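Local structure of extracellular solute-binding protein, family 1 (Bifidobacterium longum subsp. infantis ATCC 15697, 3QUF) at residues G393-A397 and K398-K402; T184-G188 and S189-L193; D113-D116 and D117-A121. The protein probably binds an extracellular solute at the cell surface and delivers it to a membrane transporter for uptake. All blocks are in the same frame, centred on the assembly; numbering follows the deposited sequence. Where two conformers were deposited one is given.

Interaction 1 (G393-A397 and K398-K402); sequences GQISA and KDAAK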
loop_
_atom_site.group_PDB
_atom_site.type_symbol
_atom_site.label_atom_id
_atom_site.label_comp_id
_atom_site.label_asym_id
_atom_site.label_seq_id
_atom_site.Cartn_x
_atom_site.Cartn_y
_atom_site.Cartn_z
ATOM N N GLY A 393 19.173 -3.461 18.886
ATOM C CA GLY A 393 20.135 -2.596 19.538
ATOM C C GLY A 393 21.523 -2.631 18.927
ATOM O O GLY A 393 22.483 -2.235 19.583
ATOM N N GLN A 394 21.651 -3.074 17.673
ATOM C CA GLN A 394 22.968 -3.230 17.048
ATOM C C GLN A 394 23.423 -2.012 16.278
ATOM O O GLN A 394 24.604 -1.841 16.063
ATOM C CB GLN A 394 23.007 -4.429 16.104
ATOM C CG GLN A 394 22.510 -5.699 16.750
ATOM C CD GLN A 394 22.897 -6.958 15.993
ATOM O OE1 GLN A 394 22.587 -7.125 14.807
ATOM N NE2 GLN A 394 23.554 -7.864 16.688
ATOM N N ILE A 395 22.497 -1.194 15.802
ATOM C CA ILE A 395 22.871 -0.013 15.060
ATOM C C ILE A 395 22.012 1.147 15.531
ATOM O O ILE A 395 20.938 0.943 16.085
ATOM C CB ILE A 395 22.723 -0.240 13.569
ATOM C CG1 ILE A 395 21.245 -0.381 13.182
ATOM C CG2 ILE A 395 23.513 -1.480 13.141
ATOM C CD1 ILE A 395 21.053 -0.430 11.741
ATOM N N SER A 396 22.497 2.360 15.332
ATOM C CA SER A 396 21.737 3.529 15.713
ATOM C C SER A 396 20.791 3.877 14.580
ATOM O O SER A 396 20.932 3.375 13.459
ATOM C CB SER A 396 22.654 4.707 15.926
ATOM O OG SER A 396 23.298 5.029 14.717
ATOM N N ALA A 397 19.851 4.771 14.882
ATOM C CA ALA A 397 18.982 5.349 13.865
ATOM C C ALA A 397 19.775 5.986 12.734
ATOM O O ALA A 397 19.517 5.705 11.559
ATOM C CB ALA A 397 18.045 6.385 14.497
ATOM N N LYS A 398 20.750 6.833 13.048
ATOM C CA LYS A 398 21.500 7.492 11.982
ATOM C C LYS A 398 22.282 6.479 11.125
ATOM O O LYS A 398 22.329 6.620 9.903
ATOM C CB LYS A 398 22.412 8.616 12.509
ATOM C CG LYS A 398 22.642 9.714 11.428
ATOM C CD LYS A 398 23.776 10.703 11.722
ATOM C CE LYS A 398 23.545 11.492 13.011
ATOM N NZ LYS A 398 22.183 12.140 13.086
ATOM N N ASP A 399 22.837 5.439 11.749
ATOM C CA ASP A 399 23.543 4.394 10.983
ATOM C C ASP A 399 22.609 3.689 10.005
ATOM O O ASP A 399 23.001 3.398 8.875
ATOM C CB ASP A 399 24.157 3.319 11.892
ATOM C CG ASP A 399 25.319 3.832 12.760
ATOM O OD1 ASP A 399 26.083 4.753 12.327
ATOM O OD2 ASP A 399 25.468 3.271 13.887
ATOM N N ALA A 400 21.401 3.365 10.449
ATOM C CA ALA A 400 20.406 2.741 9.570
ATOM C C ALA A 400 20.090 3.639 8.387
ATOM O O ALA A 400 20.059 3.183 7.240
ATOM C CB ALA A 400 19.127 2.431 10.335
ATOM N N ALA A 401 19.864 4.924 8.652
ATOM C CA ALA A 401 19.576 5.862 7.578
ATOM C C ALA A 401 20.757 6.018 6.612
ATOM O O ALA A 401 20.557 6.072 5.402
ATOM C CB ALA A 401 19.125 7.212 8.139
ATOM N N LYS A 402 21.975 6.046 7.148
ATOM C CA LYS A 402 23.170 6.173 6.313
ATOM C C LYS A 402 23.307 4.944 5.415
ATOM O O LYS A 402 23.709 5.072 4.247
ATOM C CB LYS A 402 24.432 6.362 7.160
ATOM C CG LYS A 402 24.519 7.739 7.863
ATOM C CD LYS A 402 25.755 7.844 8.771
ATOM C CE LYS A 402 26.200 9.293 8.946
ATOM N NZ LYS A 402 27.425 9.411 9.825
#
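Between S396 and A401 the backbone swings from extended into helical, and the first regular helix bonds run from A400 N to S396 O (3.0 Å) and from A401 N to A397 O. S396 is the N-cap. S396 OG stands between its own N and carbonyl carbon (chi1 63°), where it can meet D399 N at 3.0 Å, with an N-H...O angle of 161°. The return arm is weak: S396 N to D399 OD2, 3.4 Å but nearly straight. Together the two arms make a capping box, and D399 OD2 also lies 2.9 Å from S396 OG. One residue earlier, I395 extends CD1 to A400 CB, 3.7 Å away, joining the residue before the cap to the first full turn. I395 also touches Q386 and K389 of helix 376-391, which ends in a Schellman motif with G393 at C-prime, while A397 and A400 pack on F226. With an alanine in place of S396, D399 N would probably lose its side-chain acceptor and the carboxylate would be freer to turn. Since the helix start would offer a partial positive charge, the D399 carboxylate is likely to be stabilised, so the capping bonds and electrostatics probably act in the same sense.

Interaction 2 (T184-G188 and S189-L193); sequences TQIAG and SFTGL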
loop_
_atom_site.group_PDB
_atom_site.type_symbol
_atom_site.label_atom_id
_atom_site.label_comp_id
_atom_site.label_asym_id
_atom_site.label_seq_id
_atom_site.Cartn_x
_atom_site.Cartn_y
_atom_site.Cartn_z
ATOM N N THR A 184 9.478 -9.804 6.034
ATOM C CA THR A 184 9.024 -9.854 4.650
ATOM C C THR A 184 8.891 -8.485 3.998
ATOM O O THR A 184 8.830 -8.376 2.778
ATOM C CB THR A 184 7.619 -10.458 4.595
ATOM O OG1 THR A 184 6.809 -9.839 5.609
ATOM C CG2 THR A 184 7.682 -11.967 4.824
ATOM N N GLN A 185 8.811 -7.445 4.819
ATOM C CA GLN A 185 8.639 -6.107 4.310
ATOM C C GLN A 185 9.071 -5.090 5.345
ATOM O O GLN A 185 9.259 -5.424 6.526
ATOM C CB GLN A 185 7.171 -5.885 3.930
ATOM C CG GLN A 185 6.254 -6.122 5.089
ATOM C CD GLN A 185 4.779 -5.966 4.753
ATOM O OE1 GLN A 185 4.401 -5.678 3.611
ATOM N NE2 GLN A 185 3.947 -6.146 5.755
ATOM N N ILE A 186 9.213 -3.857 4.900
ATOM C CA ILE A 186 9.444 -2.724 5.803
ATOM C C ILE A 186 8.302 -2.774 6.828
ATOM O O ILE A 186 7.149 -3.014 6.462
ATOM C CB ILE A 186 9.407 -1.418 4.991
ATOM C CG1 ILE A 186 10.550 -1.461 3.958
ATOM C CG2 ILE A 186 9.521 -0.192 5.868
ATOM C CD1 ILE A 186 11.887 -1.500 4.593
ATOM N N ALA A 187 8.618 -2.512 8.100
ATOM C CA ALA A 187 7.630 -2.568 9.164
ATOM C C ALA A 187 6.489 -1.598 8.914
ATOM O O ALA A 187 6.704 -0.414 8.625
ATOM C CB ALA A 187 8.271 -2.263 10.542
ATOM N N GLY A 188 5.274 -2.098 9.056
ATOM C CA GLY A 188 4.086 -1.254 8.913
ATOM C C GLY A 188 4.015 -0.136 9.961
ATOM O O GLY A 188 3.596 0.976 9.662
ATOM N N SER A 189 4.418 -0.416 11.187
ATOM C CA SER A 189 4.405 0.629 12.239
ATOM C C SER A 189 5.361 1.774 11.918
ATOM O O SER A 189 5.046 2.949 12.111
ATOM C CB SER A 189 4.738 0.020 13.639
ATOM O OG SER A 189 6.031 -0.606 13.685
ATOM N N PHE A 190 6.558 1.424 11.460
ATOM C CA PHE A 190 7.522 2.406 11.036
ATOM C C PHE A 190 6.957 3.226 9.885
ATOM O O PHE A 190 7.076 4.443 9.875
ATOM C CB PHE A 190 8.836 1.748 10.583
ATOM C CG PHE A 190 9.807 2.726 10.028
ATOM C CD1 PHE A 190 10.608 3.507 10.869
ATOM C CD2 PHE A 190 9.875 2.933 8.656
ATOM C CE1 PHE A 190 11.468 4.437 10.349
ATOM C CE2 PHE A 190 10.752 3.881 8.143
ATOM C CZ PHE A 190 11.537 4.627 8.998
ATOM N N THR A 191 6.342 2.553 8.912
ATOM C CA THR A 191 5.811 3.272 7.746
ATOM C C THR A 191 4.725 4.249 8.185
ATOM O O THR A 191 4.669 5.382 7.680
ATOM C CB THR A 191 5.317 2.301 6.691
ATOM O OG1 THR A 191 6.440 1.490 6.293
ATOM C CG2 THR A 191 4.756 3.024 5.471
ATOM N N GLY A 192 3.881 3.826 9.125
ATOM C CA GLY A 192 2.840 4.710 9.668
ATOM C C GLY A 192 3.411 5.929 10.359
ATOM O O GLY A 192 2.887 7.048 10.245
ATOM N N LEU A 193 4.518 5.733 11.070
ATOM C CA LEU A 193 5.180 6.814 11.764
ATOM C C LEU A 193 5.857 7.764 10.790
ATOM O O LEU A 193 5.771 8.974 10.935
ATOM C CB LEU A 193 6.161 6.219 12.776
ATOM C CG LEU A 193 6.742 7.187 13.802
ATOM C CD1 LEU A 193 5.628 7.774 14.677
ATOM C CD2 LEU A 193 7.815 6.466 14.655
#
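I186 reaches its CG2 methyl across the side of T191, with CG2 3.5 Å from T191 OG1 and the two side chains at about a right angle. I186 CG2 also approaches the F190 ring obliquely, 4.2 Å from F190 CD2.

A187 occupies the N-cap position, but with a methyl in place of a capping side chain. Its carbonyl does the polar work: A187 O receives T191 N at 3.0 Å. T191 OG1, set beside its own N by chi1 of -60°, lies at the same 3.0 Å from A187 O. One step on, G192 N binds G188 O at 2.9 Å.

F190 touches the cap through its base, F190 CB to A187 CB at 4.1 Å. With CG anti to the backbone N (chi1 175°), its ring is carried off into an aromatic cluster, stacked on F226, edge-to-face with W229 and meeting W222. S189 OG is buried and hydrogen-bonds to E180 and W229, while N296 ND2 bonds to G188 O. Ahead of the cap, the side-chain amide of Q387 bonds to both A187 N and Q185 O, so that the loop before the cap is tied to helix 376-391.

Every residue that touches here is buried. This is the strand-to-helix connection of an alpha/beta lobe, as expected of a family 1 solute-binding protein: the chain leaves strand 176-178, passes a loop and starts helix 188-199 against helix 223-234, its first turn held by backbone bonds and apolar packing.

Interaction 3 (D113-D116 and D117-A121); sequences DGID and DTNFA. With SO4 (sulfate ion), chain D.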
loop_
_atom_site.group_PDB
_atom_site.type_symbol
_atom_site.label_atom_id
_atom_site.label_comp_id
_atom_site.label_asym_id
_atom_site.label_seq_id
_atom_site.Cartn_x
_atom_site.Cartn_y
_atom_site.Cartn_z
ATOM N N ASP A 113 -11.791 11.042 -13.971
ATOM C CA ASP A 113 -12.514 11.859 -13.032
ATOM C C ASP A 113 -13.057 10.995 -11.886
ATOM O O ASP A 113 -13.433 9.820 -12.067
ATOM C CB ASP A 113 -13.609 12.660 -13.741
ATOM C CG ASP A 113 -13.055 13.753 -14.653
ATOM O OD1 ASP A 113 -11.874 14.155 -14.555
ATOM O OD2 ASP A 113 -13.846 14.256 -15.461
ATOM N N GLY A 114 -13.015 11.551 -10.670
ATOM C CA GLY A 114 -13.545 10.876 -9.485
ATOM C C GLY A 114 -12.469 10.275 -8.601
ATOM O O GLY A 114 -12.734 9.855 -7.472
ATOM N N ILE A 115 -11.237 10.207 -9.123
ATOM C CA ILE A 115 -10.116 9.661 -8.388
ATOM C C ILE A 115 -9.213 10.803 -7.977
ATOM O O ILE A 115 -8.765 11.596 -8.818
ATOM C CB ILE A 115 -9.318 8.682 -9.290
ATOM C CG1 ILE A 115 -10.224 7.561 -9.800
ATOM C CG2 ILE A 115 -8.054 8.136 -8.561
ATOM C CD1 ILE A 115 -9.675 6.743 -10.940
ATOM N N ASP A 116 -8.947 10.922 -6.685
ATOM C CA ASP A 116 -8.201 12.091 -6.202
ATOM C C ASP A 116 -6.798 12.151 -6.831
ATOM O O ASP A 116 -6.139 11.152 -7.053
ATOM C CB ASP A 116 -8.116 12.079 -4.660
ATOM C CG ASP A 116 -9.461 12.379 -3.967
ATOM O OD1 ASP A 116 -10.437 12.818 -4.638
ATOM O OD2 ASP A 116 -9.547 12.199 -2.719
ATOM N N ASP A 117 -6.354 13.385 -7.123
ATOM C CA ASP A 117 -5.098 13.577 -7.870
ATOM C C ASP A 117 -3.852 12.955 -7.204
ATOM O O ASP A 117 -2.916 12.530 -7.885
ATOM C CB ASP A 117 -4.918 15.047 -8.124
ATOM C CG ASP A 117 -5.831 15.569 -9.236
ATOM O OD1 ASP A 117 -6.484 14.768 -9.943
ATOM O OD2 ASP A 117 -5.853 16.809 -9.432
ATOM N N THR A 118 -3.813 12.878 -5.875
ATOM C CA THR A 118 -2.688 12.273 -5.176
ATOM C C THR A 118 -2.488 10.817 -5.530
ATOM O O THR A 118 -1.370 10.282 -5.402
ATOM C CB THR A 118 -2.863 12.363 -3.655
ATOM O OG1 THR A 118 -4.194 11.990 -3.287
ATOM C CG2 THR A 118 -2.621 13.807 -3.181
ATOM N N ASN A 119 -3.553 10.162 -5.993
ATOM C CA ASN A 119 -3.457 8.750 -6.395
ATOM C C ASN A 119 -2.687 8.506 -7.700
ATOM O O ASN A 119 -2.377 7.352 -8.049
ATOM C CB ASN A 119 -4.832 8.132 -6.475
ATOM C CG ASN A 119 -5.502 8.087 -5.152
ATOM O OD1 ASN A 119 -4.928 7.579 -4.171
ATOM N ND2 ASN A 119 -6.712 8.645 -5.076
ATOM N N PHE A 120 -2.391 9.582 -8.433
ATOM C CA PHE A 120 -1.684 9.425 -9.713
ATOM C C PHE A 120 -0.185 9.610 -9.593
ATOM O O PHE A 120 0.527 9.360 -10.547
ATOM C CB PHE A 120 -2.273 10.340 -10.770
ATOM C CG PHE A 120 -3.696 9.995 -11.104
ATOM C CD1 PHE A 120 -3.974 8.932 -11.941
ATOM C CD2 PHE A 120 -4.743 10.682 -10.563
ATOM C CE1 PHE A 120 -5.299 8.627 -12.239
ATOM C CE2 PHE A 120 -6.068 10.332 -10.859
ATOM C CZ PHE A 120 -6.314 9.316 -11.686
ATOM N N ALA A 121 0.313 10.035 -8.425
ATOM C CA ALA A 121 1.736 10.334 -8.330
ATOM C C ALA A 121 2.611 9.134 -8.690
ATOM O O ALA A 121 3.642 9.311 -9.340
ATOM C CB ALA A 121 2.064 10.778 -6.895
HETATM S S SO4 D . -12.595 14.820 -10.039
HETATM O O1 SO4 D . -11.582 13.828 -10.371
HETATM O O2 SO4 D . -11.932 16.064 -9.651
HETATM O O3 SO4 D . -13.454 15.065 -11.198
HETATM O O4 SO4 D . -13.406 14.339 -8.919
#
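The F120 ring meets the preceding chain mainly along its rim. I115 O sits at the edge near the ring plane, 3.6 Å from F120 CE2, while the CA of D117 lies at the edge in plane. D116 O approaches obliquely near CD2. The apolar part of the contact comes from I115, whose side chain runs at about a right angle to that of F120: I115 CG2 touches F120 CE2 at 3.7 Å and also lies close to CZ. With CG2 anti to its backbone N, I115 holds this methyl against both the ring and N119.

The N119 amide is a second flat group. Its CG is anti to the carbonyl carbon (chi1 -64°), which folds the side chain back over D116, and N119 ND2 makes a weak bond to D116 O, 3.2 Å long and strongly bent at 121°. The same oxygen takes N119 N at 3.0 Å, so D116 O has one sound bond from the backbone of N119 and a weak one from its side chain. D116 sends its own carboxylate elsewhere, OD2 bonding to N365.

Upstream, G114, whose phi is positive, gives its N to O1 of a sulfate ion at 2.7 Å in a nearly straight bond (167°). The ion was probably picked up during crystallisation. G114 also pairs through its backbone with S344.

F120 N to D117 O, 3.0 Å, repeats the i to i+3 pattern of the D116-N119 bond. The two are overlapping type I beta turns, a compact corner in the connection between helix 94-100 and strand 124-125.

From the N terminus the chain meets interaction 3 first, then interaction 2, then interaction 1. They lie in series; none nests in or crosses another. Interaction 3 folds the connection leading from helix 94-100 to strand 124-125 and stands apart, its centre about 24 Å from that of interaction 2 and about 36 Å from that of interaction 1. Interaction 2 starts helix 188-199 after strand 176-178, and interaction 1 starts helix 397-408 after helix 376-391. Their centres are about 16 Å apart and the two contacts do not touch, yet helix 223-234 bridges them: F226 meets F190 as well as A397 and A400. From helix 376-391, Q387 bonds to interaction 2 and Q386 touches I395 of interaction 1.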